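Local coordinates for succinoglycan biosynthesis protein (Bacillus cereus ATCC 14579, PDB 2QGM) that has no established function but is an erythromycin esterase-like protein that may act as a hydrolase, possibly in succinoglycan biosynthesis, at residues N50-I55 with M385-N390; V337-T342 with I432-R437; F61-P66 with K93-K98. All blocks are in the same frame, centred on the assembly; numbering follows the deposited sequence.

Contact 1 (N50-I55 with M385-N390); sequences NPLKTI and MFLLDN
Asn-50 and Leu-387 face each other as an antiparallel hydrogen-bonded pair, each giving its N-H to the other's carbonyl. Asn-50 N reaches Leu-387 O at 3.0 Å, while Leu-387 N comes closer to Asn-50 O, at 2.8 Å. The third bond, from Leu-52 N to Met-385 O, is also 2.8 Å. Between these bonds lies the non-hydrogen-bonded pair of Pro-51 and Phe-386, a place where the missing N-H of proline costs the pairing nothing. Here the backbones close in, and Pro-51 CA sits 3.7 Å from Phe-386 CB.

On the face carrying Asn-50 and Leu-387, the Leu-52 side chain crosses that of Leu-387 at about a right angle, with CD2 of Leu-52 at 3.7 Å from CG of Leu-387. Strand 50-51 is an edge strand of the mixed eight-stranded sheet of this erythromycin esterase-like fold, and 385-389 joins it to the interior. Past the paired residues the 50-55 chain bends round the side chain of Met-385, a selenomethionine. Its SE lies 3.4 Å from Ile-55 CG2, a snug approach, and the bend at the end of the chain (chi3 -79°) brings CE over the backbone at 3.7 Å from Thr-54 N.

Further out, helix 65-71 lies against the face of Asn-50 and Leu-387, with Met-70 touching both and Pro-66 touching Asn-50. The Phe-386 ring, with CG set between its backbone N and carbonyl carbon (chi1 57°), leads away from 50-55 and meets the ring of His-435, the planes inclined by about 45°. Ile-55 in turn rests on Glu-88 and Thr-91 of helix 87-104.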
ATOM      1  N   ASN A  50      19.484   6.739  12.197  1.00 17.90           N
ATOM      2  CA  ASN A  50      18.799   7.063  13.445  1.00 19.67           C
ATOM      3  C   ASN A  50      18.212   5.743  13.922  1.00 20.89           C
ATOM      4  O   ASN A  50      17.227   5.254  13.363  1.00 18.76           O
ATOM      5  CB  ASN A  50      17.682   8.079  13.210  1.00 20.11           C
ATOM      6  CG  ASN A  50      18.206   9.404  12.709  1.00 22.19           C
ATOM      7  OD1 ASN A  50      18.853  10.153  13.451  1.00 25.06           O
ATOM      8  ND2 ASN A  50      17.944   9.700  11.447  1.00 23.20           N
ATOM      9  N   PRO A  51      18.817   5.135  14.951  1.00 19.07           N
ATOM     10  CA  PRO A  51      18.318   3.858  15.457  1.00 20.24           C
ATOM     11  C   PRO A  51      16.933   3.863  16.089  1.00 19.47           C
ATOM     12  O   PRO A  51      16.516   4.832  16.727  1.00 19.77           O
ATOM     13  CB  PRO A  51      19.397   3.439  16.447  1.00 21.13           C
ATOM     14  CG  PRO A  51      19.841   4.747  17.010  1.00 20.16           C
ATOM     15  CD  PRO A  51      19.944   5.621  15.769  1.00 21.71           C
ATOM     16  N   LEU A  52      16.225   2.756  15.896  1.00 19.93           N
ATOM     17  CA  LEU A  52      14.897   2.579  16.460  1.00 19.71           C
ATOM     18  C   LEU A  52      15.055   1.641  17.655  1.00 21.14           C
ATOM     19  O   LEU A  52      15.833   0.681  17.611  1.00 20.92           O
ATOM     20  CB  LEU A  52      13.960   1.982  15.408  1.00 20.77           C
ATOM     21  CG  LEU A  52      13.773   2.872  14.172  1.00 18.75           C
ATOM     22  CD1 LEU A  52      12.924   2.135  13.158  1.00 21.25           C
ATOM     23  CD2 LEU A  52      13.137   4.197  14.564  1.00 21.01           C
ATOM     24  N   LYS A  53      14.323   1.929  18.721  1.00 21.43           N
ATOM     25  CA  LYS A  53      14.423   1.150  19.944  1.00 22.35           C
ATOM     26  C   LYS A  53      13.478  -0.030  20.069  1.00 21.48           C
ATOM     27  O   LYS A  53      13.788  -1.007  20.747  1.00 21.60           O
ATOM     28  CB  LYS A  53      14.212   2.064  21.153  1.00 23.10           C
ATOM     29  CG  LYS A  53      12.837   2.712  21.168  1.00 28.59           C
ATOM     30  CD  LYS A  53      12.550   3.423  22.477  1.00 29.13           C
ATOM     31  CE  LYS A  53      11.149   4.026  22.457  1.00 29.61           C
ATOM     32  NZ  LYS A  53      10.748   4.660  23.752  1.00 33.07           N
ATOM     33  N   THR A  54      12.323   0.054  19.423  1.00 20.18           N
ATOM     34  CA  THR A  54      11.328  -1.012  19.528  1.00 19.81           C
ATOM     35  C   THR A  54      10.389  -0.958  18.334  1.00 20.14           C
ATOM     36  O   THR A  54      10.439  -0.017  17.546  1.00 16.20           O
ATOM     37  CB  THR A  54      10.485  -0.822  20.801  1.00 19.71           C
ATOM     38  OG1 THR A  54       9.531  -1.882  20.924  1.00 20.89           O
ATOM     39  CG2 THR A  54       9.738   0.510  20.750  1.00 20.86           C
ATOM     40  N   ILE A  55       9.544  -1.976  18.205  1.00 19.19           N
ATOM     41  CA  ILE A  55       8.551  -2.035  17.135  1.00 20.73           C
ATOM     42  C   ILE A  55       7.164  -1.892  17.777  1.00 20.57           C
ATOM     43  O   ILE A  55       6.161  -1.749  17.079  1.00 20.34           O
ATOM     44  CB  ILE A  55       8.581  -3.389  16.387  1.00 20.60           C
ATOM     45  CG1 ILE A  55       8.311  -4.528  17.361  1.00 21.02           C
ATOM     46  CG2 ILE A  55       9.930  -3.603  15.717  1.00 21.43           C
ATOM     47  CD1 ILE A  55       8.229  -5.873  16.689  1.00 21.51           C
HETATM   48  N   MSE A 385      17.710  -2.109  14.330  1.00 22.46           N
HETATM   49  CA  MSE A 385      16.662  -1.422  13.574  1.00 21.80           C
HETATM   50  C   MSE A 385      16.987   0.057  13.483  1.00 20.91           C
HETATM   51  O   MSE A 385      17.445   0.657  14.452  1.00 19.55           O
HETATM   52  CB  MSE A 385      15.312  -1.568  14.261  1.00 23.97           C
HETATM   53  CG  MSE A 385      14.898  -2.983  14.520  1.00 26.25           C
HETATM   54 SE   MSE A 385      13.243  -2.953  15.460  1.00 37.57          SE
HETATM   55  CE  MSE A 385      13.882  -2.548  17.225  1.00 25.69           C
ATOM     56  N   PHE A 386      16.742   0.655  12.325  1.00 17.70           N
ATOM     57  CA  PHE A 386      17.032   2.061  12.168  1.00 17.28           C
ATOM     58  C   PHE A 386      16.379   2.703  10.952  1.00 17.20           C
ATOM     59  O   PHE A 386      15.931   2.013  10.031  1.00 16.53           O
ATOM     60  CB  PHE A 386      18.544   2.289  12.092  1.00 15.60           C
ATOM     61  CG  PHE A 386      19.227   1.529  10.994  1.00 17.80           C
ATOM     62  CD1 PHE A 386      19.624   0.205  11.189  1.00 18.48           C
ATOM     63  CD2 PHE A 386      19.502   2.143   9.771  1.00 16.33           C
ATOM     64  CE1 PHE A 386      20.291  -0.500  10.187  1.00 19.95           C
ATOM     65  CE2 PHE A 386      20.168   1.448   8.758  1.00 19.00           C
ATOM     66  CZ  PHE A 386      20.566   0.122   8.966  1.00 18.86           C
ATOM     67  N   LEU A 387      16.310   4.031  10.979  1.00 16.71           N
ATOM     68  CA  LEU A 387      15.763   4.810   9.882  1.00 18.86           C
ATOM     69  C   LEU A 387      16.963   5.387   9.171  1.00 18.51           C
ATOM     70  O   LEU A 387      17.970   5.701   9.805  1.00 18.17           O
ATOM     71  CB  LEU A 387      14.924   5.981  10.392  1.00 19.35           C
ATOM     72  CG  LEU A 387      13.668   5.674  11.195  1.00 20.39           C
ATOM     73  CD1 LEU A 387      13.185   6.934  11.891  1.00 20.99           C
ATOM     74  CD2 LEU A 387      12.611   5.131  10.264  1.00 19.00           C
ATOM     75  N   LEU A 388      16.856   5.536   7.858  1.00 18.63           N
ATOM     76  CA  LEU A 388      17.935   6.112   7.076  1.00 19.07           C
ATOM     77  C   LEU A 388      17.321   7.027   6.019  1.00 19.46           C
ATOM     78  O   LEU A 388      16.541   6.574   5.185  1.00 19.05           O
ATOM     79  CB  LEU A 388      18.757   5.004   6.406  1.00 20.91           C
ATOM     80  CG  LEU A 388      20.028   5.492   5.717  1.00 21.54           C
ATOM     81  CD1 LEU A 388      20.938   6.071   6.790  1.00 21.86           C
ATOM     82  CD2 LEU A 388      20.732   4.362   4.962  1.00 23.24           C
ATOM     83  N   ASP A 389      17.653   8.317   6.070  1.00 18.17           N
ATOM     84  CA  ASP A 389      17.141   9.285   5.087  1.00 18.89           C
ATOM     85  C   ASP A 389      18.150   9.300   3.943  1.00 19.43           C
ATOM     86  O   ASP A 389      19.190   9.945   4.034  1.00 19.31           O
ATOM     87  CB  ASP A 389      17.030  10.692   5.706  1.00 19.42           C
ATOM     88  CG  ASP A 389      16.341  11.702   4.776  1.00 21.87           C
ATOM     89  OD1 ASP A 389      16.312  11.478   3.548  1.00 20.20           O
ATOM     90  OD2 ASP A 389      15.838  12.723   5.286  1.00 19.28           O
ATOM     91  N   ASN A 390      17.841   8.594   2.862  1.00 18.23           N
ATOM     92  CA  ASN A 390      18.770   8.499   1.741  1.00 18.64           C
ATOM     93  C   ASN A 390      18.982   9.808   0.980  1.00 18.77           C
ATOM     94  O   ASN A 390      20.005   9.979   0.315  1.00 20.53           O
ATOM     95  CB  ASN A 390      18.323   7.402   0.756  1.00 18.46           C
ATOM     96  CG  ASN A 390      18.091   6.051   1.428  1.00 19.39           C
ATOM     97  OD1 ASN A 390      18.878   5.611   2.264  1.00 19.03           O
ATOM     98  ND2 ASN A 390      17.011   5.379   1.040  1.00 19.55           N
TER

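Contact 2 (V337-T342 with I432-R437); sequences VTIGST and IIFHIR
Thr-342 O is gripped by two donors: Ile-436 N, at 3.0 Å, and a water, at 2.9 Å. The CA of His-435 adds a C-H contact to the same oxygen. The water also donates to Phe-434 O at 2.8 Å and bonds Ser-341 OG, so that it ties both strands together where they carry the Ser-341 and Phe-434 side chains. Ser-341 holds its hydroxyl there because OG is anti to the backbone N (chi1 163°), beside the carbonyl carbon. Phe-434 O serves twice as well, accepting Thr-342 N in addition to the water.

Across the sheet from the water, Thr-342 OG1 and His-435 ND1 share a hydrogen bond of 2.8 Å. The hydroxyl comes to the edge of the imidazole, near its plane, and the two side chains cross at about a right angle. With OG1 between the backbone N and the carbonyl carbon (chi1 55°), the hydroxyl is turned to the neighbouring strand.

The Phe-434 ring leans back over its partner strand. Ser-341 CA lies over one face in a CH-pi contact, 4.2 Å from the ring centroid, and Ile-339 CG2 abuts the ring edge at 3.7 Å from CD2. On the same side of the sheet, Ile-339 and Ile-432 run side by side, pointing the same way, and Val-337 CG1 touches Ile-432 CD1 at 3.8 Å. Gly-340, opposite Ile-433, has no side chain; its N donates to Ile-432 O and its O accepts from Phe-434 N, as in parallel pairing.

These two strands are parallel neighbours within the mixed sheet, between 385-389 and 76-79. Helices 65-71 and 87-104 cover the face of Ile-432 and Phe-434, whereas Leu-378 of helix 374-380 packs on Thr-342, Ile-433 and His-435 from the other face.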
ATOM      1  N   VAL A 337       6.375  11.564  -0.009  1.00 15.26           N
ATOM      2  CA  VAL A 337       7.607  11.025   0.552  1.00 14.99           C
ATOM      3  C   VAL A 337       7.476   9.506   0.608  1.00 15.34           C
ATOM      4  O   VAL A 337       6.432   8.980   0.993  1.00 17.36           O
ATOM      5  CB  VAL A 337       7.864  11.567   1.982  1.00 18.19           C
ATOM      6  CG1 VAL A 337       8.980  10.781   2.640  1.00 17.26           C
ATOM      7  CG2 VAL A 337       8.246  13.044   1.922  1.00 19.77           C
ATOM      8  N   THR A 338       8.536   8.810   0.209  1.00 13.89           N
ATOM      9  CA  THR A 338       8.546   7.350   0.204  1.00 15.74           C
ATOM     10  C   THR A 338       9.454   6.753   1.253  1.00 16.21           C
ATOM     11  O   THR A 338      10.630   7.100   1.337  1.00 17.03           O
ATOM     12  CB  THR A 338       9.000   6.782  -1.157  1.00 17.22           C
ATOM     13  OG1 THR A 338      10.211   7.428  -1.572  1.00 19.19           O
ATOM     14  CG2 THR A 338       7.931   6.982  -2.199  1.00 18.08           C
ATOM     15  N   ILE A 339       8.900   5.839   2.043  1.00 15.68           N
ATOM     16  CA  ILE A 339       9.645   5.153   3.091  1.00 15.38           C
ATOM     17  C   ILE A 339       9.631   3.663   2.780  1.00 16.08           C
ATOM     18  O   ILE A 339       8.625   2.987   3.006  1.00 16.96           O
ATOM     19  CB  ILE A 339       8.988   5.364   4.464  1.00 16.60           C
ATOM     20  CG1 ILE A 339       8.819   6.861   4.713  1.00 18.06           C
ATOM     21  CG2 ILE A 339       9.828   4.699   5.560  1.00 17.37           C
ATOM     22  CD1 ILE A 339       8.109   7.200   5.999  1.00 17.08           C
ATOM     23  N   GLY A 340      10.747   3.158   2.265  1.00 16.65           N
ATOM     24  CA  GLY A 340      10.848   1.749   1.928  1.00 16.14           C
ATOM     25  C   GLY A 340      11.192   0.870   3.120  1.00 16.36           C
ATOM     26  O   GLY A 340      11.729   1.346   4.122  1.00 15.95           O
ATOM     27  N   SER A 341      10.887  -0.416   3.000  1.00 16.68           N
ATOM     28  CA  SER A 341      11.150  -1.391   4.052  1.00 16.39           C
ATOM     29  C   SER A 341      12.279  -2.332   3.659  1.00 16.47           C
ATOM     30  O   SER A 341      12.268  -2.899   2.565  1.00 18.45           O
ATOM     31  CB  SER A 341       9.890  -2.217   4.321  1.00 17.75           C
ATOM     32  OG  SER A 341      10.186  -3.402   5.045  1.00 16.31           O
ATOM     33  N   THR A 342      13.253  -2.496   4.550  1.00 16.58           N
ATOM     34  CA  THR A 342      14.364  -3.394   4.284  1.00 16.30           C
ATOM     35  C   THR A 342      14.622  -4.326   5.462  1.00 17.86           C
ATOM     36  O   THR A 342      14.429  -3.961   6.621  1.00 17.52           O
ATOM     37  CB  THR A 342      15.689  -2.622   3.964  1.00 18.42           C
ATOM     38  OG1 THR A 342      15.997  -1.699   5.017  1.00 19.18           O
ATOM     39  CG2 THR A 342      15.563  -1.856   2.655  1.00 19.15           C
ATOM     40  N   ILE A 432      13.469   7.416   2.073  1.00 16.46           N
ATOM     41  CA  ILE A 432      13.784   6.937   3.409  1.00 16.70           C
ATOM     42  C   ILE A 432      13.547   5.435   3.494  1.00 16.73           C
ATOM     43  O   ILE A 432      12.749   4.880   2.743  1.00 17.61           O
ATOM     44  CB  ILE A 432      12.842   7.619   4.443  1.00 16.85           C
ATOM     45  CG1 ILE A 432      12.999   9.128   4.373  1.00 14.96           C
ATOM     46  CG2 ILE A 432      13.135   7.131   5.862  1.00 16.01           C
ATOM     47  CD1 ILE A 432      11.857   9.882   5.013  1.00 15.29           C
ATOM     48  N   ILE A 433      14.258   4.777   4.397  1.00 18.54           N
ATOM     49  CA  ILE A 433      14.046   3.356   4.605  1.00 15.97           C
ATOM     50  C   ILE A 433      14.081   3.077   6.094  1.00 16.67           C
ATOM     51  O   ILE A 433      14.694   3.821   6.862  1.00 16.49           O
ATOM     52  CB  ILE A 433      15.141   2.459   3.937  1.00 16.37           C
ATOM     53  CG1 ILE A 433      16.521   2.790   4.507  1.00 16.62           C
ATOM     54  CG2 ILE A 433      15.116   2.633   2.432  1.00 16.76           C
ATOM     55  CD1 ILE A 433      17.557   1.734   4.198  1.00 21.54           C
ATOM     56  N   PHE A 434      13.357   2.046   6.513  1.00 16.29           N
ATOM     57  CA  PHE A 434      13.413   1.611   7.902  1.00 17.04           C
ATOM     58  C   PHE A 434      13.882   0.174   7.797  1.00 17.52           C
ATOM     59  O   PHE A 434      13.257  -0.668   7.146  1.00 18.17           O
ATOM     60  CB  PHE A 434      12.068   1.748   8.653  1.00 16.11           C
ATOM     61  CG  PHE A 434      10.940   0.888   8.128  1.00 15.81           C
ATOM     62  CD1 PHE A 434      10.608  -0.321   8.748  1.00 12.63           C
ATOM     63  CD2 PHE A 434      10.165   1.324   7.059  1.00 14.23           C
ATOM     64  CE1 PHE A 434       9.513  -1.076   8.310  1.00 14.18           C
ATOM     65  CE2 PHE A 434       9.074   0.577   6.616  1.00 13.48           C
ATOM     66  CZ  PHE A 434       8.745  -0.621   7.240  1.00 17.04           C
ATOM     67  N   HIS A 435      15.033  -0.082   8.404  1.00 16.67           N
ATOM     68  CA  HIS A 435      15.630  -1.399   8.365  1.00 17.82           C
ATOM     69  C   HIS A 435      15.393  -2.188   9.642  1.00 15.95           C
ATOM     70  O   HIS A 435      15.449  -1.640  10.745  1.00 15.59           O
ATOM     71  CB  HIS A 435      17.142  -1.275   8.122  1.00 16.74           C
ATOM     72  CG  HIS A 435      17.820  -2.580   7.867  1.00 19.60           C
ATOM     73  ND1 HIS A 435      17.638  -3.301   6.705  1.00 20.94           N
ATOM     74  CD2 HIS A 435      18.664  -3.318   8.632  1.00 21.18           C
ATOM     75  CE1 HIS A 435      18.332  -4.421   6.767  1.00 23.40           C
ATOM     76  NE2 HIS A 435      18.964  -4.455   7.930  1.00 22.48           N
ATOM     77  N   ILE A 436      15.085  -3.471   9.468  1.00 17.54           N
ATOM     78  CA  ILE A 436      14.892  -4.405  10.574  1.00 16.86           C
ATOM     79  C   ILE A 436      15.765  -5.595  10.187  1.00 18.13           C
ATOM     80  O   ILE A 436      15.383  -6.411   9.350  1.00 18.33           O
ATOM     81  CB  ILE A 436      13.422  -4.884  10.714  1.00 16.48           C
ATOM     82  CG1 ILE A 436      12.503  -3.692  10.986  1.00 17.50           C
ATOM     83  CG2 ILE A 436      13.322  -5.914  11.851  1.00 18.43           C
ATOM     84  CD1 ILE A 436      11.041  -4.061  11.200  1.00 15.73           C
ATOM     85  N   ARG A 437      16.950  -5.684  10.782  1.00 18.37           N
ATOM     86  CA  ARG A 437      17.882  -6.756  10.445  1.00 19.63           C
ATOM     87  C   ARG A 437      17.256  -8.150  10.412  1.00 19.09           C
ATOM     88  O   ARG A 437      17.231  -8.801   9.370  1.00 19.77           O
ATOM     89  CB  ARG A 437      19.060  -6.756  11.419  1.00 21.19           C
ATOM     90  CG  ARG A 437      20.158  -7.732  11.053  1.00 25.18           C
ATOM     91  CD  ARG A 437      21.174  -7.826  12.174  1.00 29.03           C
ATOM     92  NE  ARG A 437      21.849  -6.554  12.414  1.00 29.79           N
ATOM     93  CZ  ARG A 437      22.538  -6.277  13.514  1.00 30.45           C
ATOM     94  NH1 ARG A 437      22.636  -7.182  14.477  1.00 30.32           N
ATOM     95  NH2 ARG A 437      23.141  -5.102  13.645  1.00 30.77           N
TER
HETATM   96  O   HOH W   1      11.756  -3.065   7.263  1.00 14.44           O

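Contact 3 (F61-P66 with K93-K98); sequences FEDLKP and KFRLVK
Arg-95 NH2 donates to Asp-63 OD1 at 2.8 Å in a salt bridge that fastens the short 3-10 turn holding Asp-63 to helix 87-104. That helix is the connection of a beta-alpha-beta crossover between parallel strands 76-79 and 108-111, which have 301-304 between them. The carboxylate oxygen is met on its syn side and lies close to the guanidinium plane, although the two flat groups are turned 39° from each other. A second link runs through a water, which donates to Asp-63 OD2 at 2.7 Å and accepts from Arg-95 NE at 2.8 Å.

Further bonds hold the guanidinium in its orientation: NH2 also reaches Pro-60 O, and NH1 reaches Lys-59 O. Asp-63 OD2 has a further donor in Lys-53 N, so the acid joins three parts of the chain. The three donors around it would be expected to favour its ionised form. Arg-95 spans the distance with its chain extended from CG to NE, CG being anti to the backbone N (chi1 178°).

Phe-61 and Leu-64 approach the same face of the guanidinium. The rim of the Phe-61 ring overlies it, CD1 standing 3.3 Å above the plane, with ring and guanidinium inclined by 33°. Leu-64 CD1 is more distant, 4.1 Å from NE. Lys-98 lays its aliphatic chain across the far edge of the phenyl ring, where CG comes within 3.9 Å of Phe-61 CZ. Beyond the guanidinium, the methyl CD2 of Leu-64 rests against CD1 of Leu-96 at 3.8 Å.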
ATOM      1  N   PHE A  61       7.198   7.515  21.624  1.00 23.81           N
ATOM      2  CA  PHE A  61       7.696   7.771  20.274  1.00 23.22           C
ATOM      3  C   PHE A  61       8.947   8.642  20.181  1.00 24.69           C
ATOM      4  O   PHE A  61       9.183   9.281  19.152  1.00 25.40           O
ATOM      5  CB  PHE A  61       6.591   8.421  19.429  1.00 22.30           C
ATOM      6  CG  PHE A  61       5.380   7.555  19.238  1.00 23.26           C
ATOM      7  CD1 PHE A  61       5.495   6.303  18.645  1.00 24.64           C
ATOM      8  CD2 PHE A  61       4.115   8.005  19.617  1.00 24.47           C
ATOM      9  CE1 PHE A  61       4.371   5.506  18.427  1.00 26.72           C
ATOM     10  CE2 PHE A  61       2.985   7.217  19.401  1.00 26.69           C
ATOM     11  CZ  PHE A  61       3.110   5.961  18.803  1.00 26.84           C
ATOM     12  N   GLU A  62       9.750   8.676  21.239  1.00 24.71           N
ATOM     13  CA  GLU A  62      10.955   9.495  21.226  1.00 26.68           C
ATOM     14  C   GLU A  62      11.913   9.166  20.081  1.00 24.79           C
ATOM     15  O   GLU A  62      12.526  10.068  19.511  1.00 23.88           O
ATOM     16  CB  GLU A  62      11.703   9.373  22.557  1.00 30.37           C
ATOM     17  CG  GLU A  62      11.070  10.150  23.698  1.00 36.28           C
ATOM     18  CD  GLU A  62      11.036  11.651  23.439  1.00 39.82           C
ATOM     19  OE1 GLU A  62      12.121  12.253  23.257  1.00 42.01           O
ATOM     20  OE2 GLU A  62       9.926  12.229  23.421  1.00 41.47           O
ATOM     21  N   ASP A  63      12.039   7.886  19.738  1.00 23.57           N
ATOM     22  CA  ASP A  63      12.959   7.497  18.673  1.00 23.28           C
ATOM     23  C   ASP A  63      12.442   7.794  17.270  1.00 22.23           C
ATOM     24  O   ASP A  63      13.154   7.587  16.286  1.00 20.74           O
ATOM     25  CB  ASP A  63      13.338   6.011  18.799  1.00 24.82           C
ATOM     26  CG  ASP A  63      12.163   5.087  18.589  1.00 25.44           C
ATOM     27  OD1 ASP A  63      11.016   5.510  18.841  1.00 25.61           O
ATOM     28  OD2 ASP A  63      12.390   3.927  18.183  1.00 26.20           O
ATOM     29  N   LEU A  64      11.212   8.292  17.174  1.00 19.80           N
ATOM     30  CA  LEU A  64      10.640   8.624  15.873  1.00 21.34           C
ATOM     31  C   LEU A  64      10.685  10.125  15.590  1.00 20.75           C
ATOM     32  O   LEU A  64      10.220  10.578  14.543  1.00 21.51           O
ATOM     33  CB  LEU A  64       9.195   8.120  15.771  1.00 18.33           C
ATOM     34  CG  LEU A  64       9.045   6.596  15.852  1.00 18.64           C
ATOM     35  CD1 LEU A  64       7.573   6.197  15.801  1.00 19.63           C
ATOM     36  CD2 LEU A  64       9.817   5.952  14.713  1.00 18.70           C
ATOM     37  N   LYS A  65      11.245  10.897  16.517  1.00 22.79           N
ATOM     38  CA  LYS A  65      11.343  12.335  16.312  1.00 22.02           C
ATOM     39  C   LYS A  65      12.145  12.661  15.048  1.00 21.78           C
ATOM     40  O   LYS A  65      11.830  13.620  14.344  1.00 20.68           O
ATOM     41  CB  LYS A  65      11.962  13.017  17.533  1.00 25.72           C
ATOM     42  CG  LYS A  65      11.093  12.896  18.787  1.00 26.03           C
ATOM     43  CD  LYS A  65      11.273  14.087  19.730  1.00 32.12           C
ATOM     44  CE  LYS A  65      12.714  14.253  20.183  1.00 33.07           C
ATOM     45  NZ  LYS A  65      12.858  15.418  21.110  1.00 36.60           N
ATOM     46  N   PRO A  66      13.197  11.879  14.745  1.00 22.14           N
ATOM     47  CA  PRO A  66      13.949  12.196  13.526  1.00 21.50           C
ATOM     48  C   PRO A  66      13.059  12.027  12.293  1.00 21.44           C
ATOM     49  O   PRO A  66      13.278  12.672  11.273  1.00 20.23           O
ATOM     50  CB  PRO A  66      15.089  11.184  13.553  1.00 22.36           C
ATOM     51  CG  PRO A  66      15.337  11.009  15.006  1.00 23.37           C
ATOM     52  CD  PRO A  66      13.929  10.904  15.573  1.00 21.20           C
ATOM     53  N   LYS A  93       5.260  -1.104  11.030  1.00 14.07           N
ATOM     54  CA  LYS A  93       4.475  -0.209  10.200  1.00 14.59           C
ATOM     55  C   LYS A  93       3.283   0.319  10.989  1.00 12.98           C
ATOM     56  O   LYS A  93       2.875   1.456  10.817  1.00 14.59           O
ATOM     57  CB  LYS A  93       4.011  -0.914   8.924  1.00 12.82           C
ATOM     58  CG  LYS A  93       5.126  -1.072   7.909  1.00 15.18           C
ATOM     59  CD  LYS A  93       4.684  -1.759   6.630  1.00 16.69           C
ATOM     60  CE  LYS A  93       3.716  -0.906   5.846  1.00 18.70           C
ATOM     61  NZ  LYS A  93       3.358  -1.591   4.578  1.00 20.45           N
ATOM     62  N   PHE A  94       2.729  -0.521  11.852  1.00 13.80           N
ATOM     63  CA  PHE A  94       1.620  -0.126  12.710  1.00 14.64           C
ATOM     64  C   PHE A  94       2.143   0.973  13.651  1.00 14.42           C
ATOM     65  O   PHE A  94       1.478   1.988  13.857  1.00 13.90           O
ATOM     66  CB  PHE A  94       1.141  -1.378  13.466  1.00 14.65           C
ATOM     67  CG  PHE A  94       0.142  -1.128  14.569  1.00 16.41           C
ATOM     68  CD1 PHE A  94      -0.547   0.080  14.695  1.00 15.05           C
ATOM     69  CD2 PHE A  94      -0.117  -2.147  15.492  1.00 16.58           C
ATOM     70  CE1 PHE A  94      -1.476   0.264  15.730  1.00 15.77           C
ATOM     71  CE2 PHE A  94      -1.038  -1.971  16.521  1.00 16.30           C
ATOM     72  CZ  PHE A  94      -1.726  -0.763  16.647  1.00 13.12           C
ATOM     73  N   ARG A  95       3.342   0.787  14.203  1.00 13.70           N
ATOM     74  CA  ARG A  95       3.903   1.804  15.087  1.00 15.64           C
ATOM     75  C   ARG A  95       4.053   3.115  14.312  1.00 14.57           C
ATOM     76  O   ARG A  95       3.686   4.180  14.803  1.00 15.74           O
ATOM     77  CB  ARG A  95       5.258   1.345  15.647  1.00 15.56           C
ATOM     78  CG  ARG A  95       5.961   2.350  16.543  1.00 19.25           C
ATOM     79  CD  ARG A  95       7.169   1.710  17.224  1.00 18.83           C
ATOM     80  NE  ARG A  95       8.051   2.693  17.850  1.00 18.40           N
ATOM     81  CZ  ARG A  95       7.768   3.362  18.963  1.00 20.83           C
ATOM     82  NH1 ARG A  95       6.620   3.157  19.598  1.00 19.46           N
ATOM     83  NH2 ARG A  95       8.632   4.253  19.436  1.00 20.54           N
ATOM     84  N   LEU A  96       4.574   3.027  13.089  1.00 15.29           N
ATOM     85  CA  LEU A  96       4.753   4.203  12.241  1.00 15.67           C
ATOM     86  C   LEU A  96       3.416   4.893  11.954  1.00 14.99           C
ATOM     87  O   LEU A  96       3.316   6.109  12.037  1.00 13.13           O
ATOM     88  CB  LEU A  96       5.421   3.807  10.920  1.00 16.41           C
ATOM     89  CG  LEU A  96       6.880   4.191  10.651  1.00 21.08           C
ATOM     90  CD1 LEU A  96       7.647   4.400  11.950  1.00 19.38           C
ATOM     91  CD2 LEU A  96       7.522   3.112   9.780  1.00 18.23           C
ATOM     92  N   VAL A  97       2.399   4.111  11.611  1.00 14.87           N
ATOM     93  CA  VAL A  97       1.070   4.649  11.332  1.00 13.66           C
ATOM     94  C   VAL A  97       0.558   5.385  12.565  1.00 15.00           C
ATOM     95  O   VAL A  97       0.093   6.524  12.486  1.00 13.72           O
ATOM     96  CB  VAL A  97       0.073   3.510  10.948  1.00 14.44           C
ATOM     97  CG1 VAL A  97      -1.360   4.050  10.904  1.00 17.03           C
ATOM     98  CG2 VAL A  97       0.459   2.910   9.593  1.00 16.17           C
ATOM     99  N   LYS A  98       0.670   4.745  13.722  1.00 13.37           N
ATOM    100  CA  LYS A  98       0.204   5.368  14.953  1.00 14.80           C
ATOM    101  C   LYS A  98       0.902   6.707  15.202  1.00 14.26           C
ATOM    102  O   LYS A  98       0.270   7.680  15.626  1.00 15.61           O
ATOM    103  CB  LYS A  98       0.424   4.418  16.132  1.00 13.78           C
ATOM    104  CG  LYS A  98      -0.357   4.808  17.372  1.00 20.61           C
ATOM    105  CD  LYS A  98      -0.200   3.767  18.467  1.00 23.86           C
ATOM    106  CE  LYS A  98      -1.008   4.138  19.688  1.00 27.74           C
ATOM    107  NZ  LYS A  98      -0.732   3.200  20.805  1.00 30.35           N
TER
HETATM  108  O   HOH W   2      10.565   2.633  16.697  1.00 20.09           O

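Contact 2 belongs to the buried middle of the sheet, whereas contacts 1 and 3 are only partly buried, contact 1 at the edge of the sheet and contact 3 between a turn and a helix packed on it. Contacts 1 and 2 are built into one sheet: 385-389 and 432-439 are neighbours, joined by the backbone bonds of Phe-386 with His-435 and Leu-388 with Ile-433. One pairing is antiparallel and short, the other parallel and longer, with a water between its strands. Contact 3 combines a side-chain salt bridge with apolar packing and lies, along the chain, within the loop that contact 1 closes; the two touch. Phe-434 touching Lys-93 and Leu-96 brings helix 87-104 against contact 2.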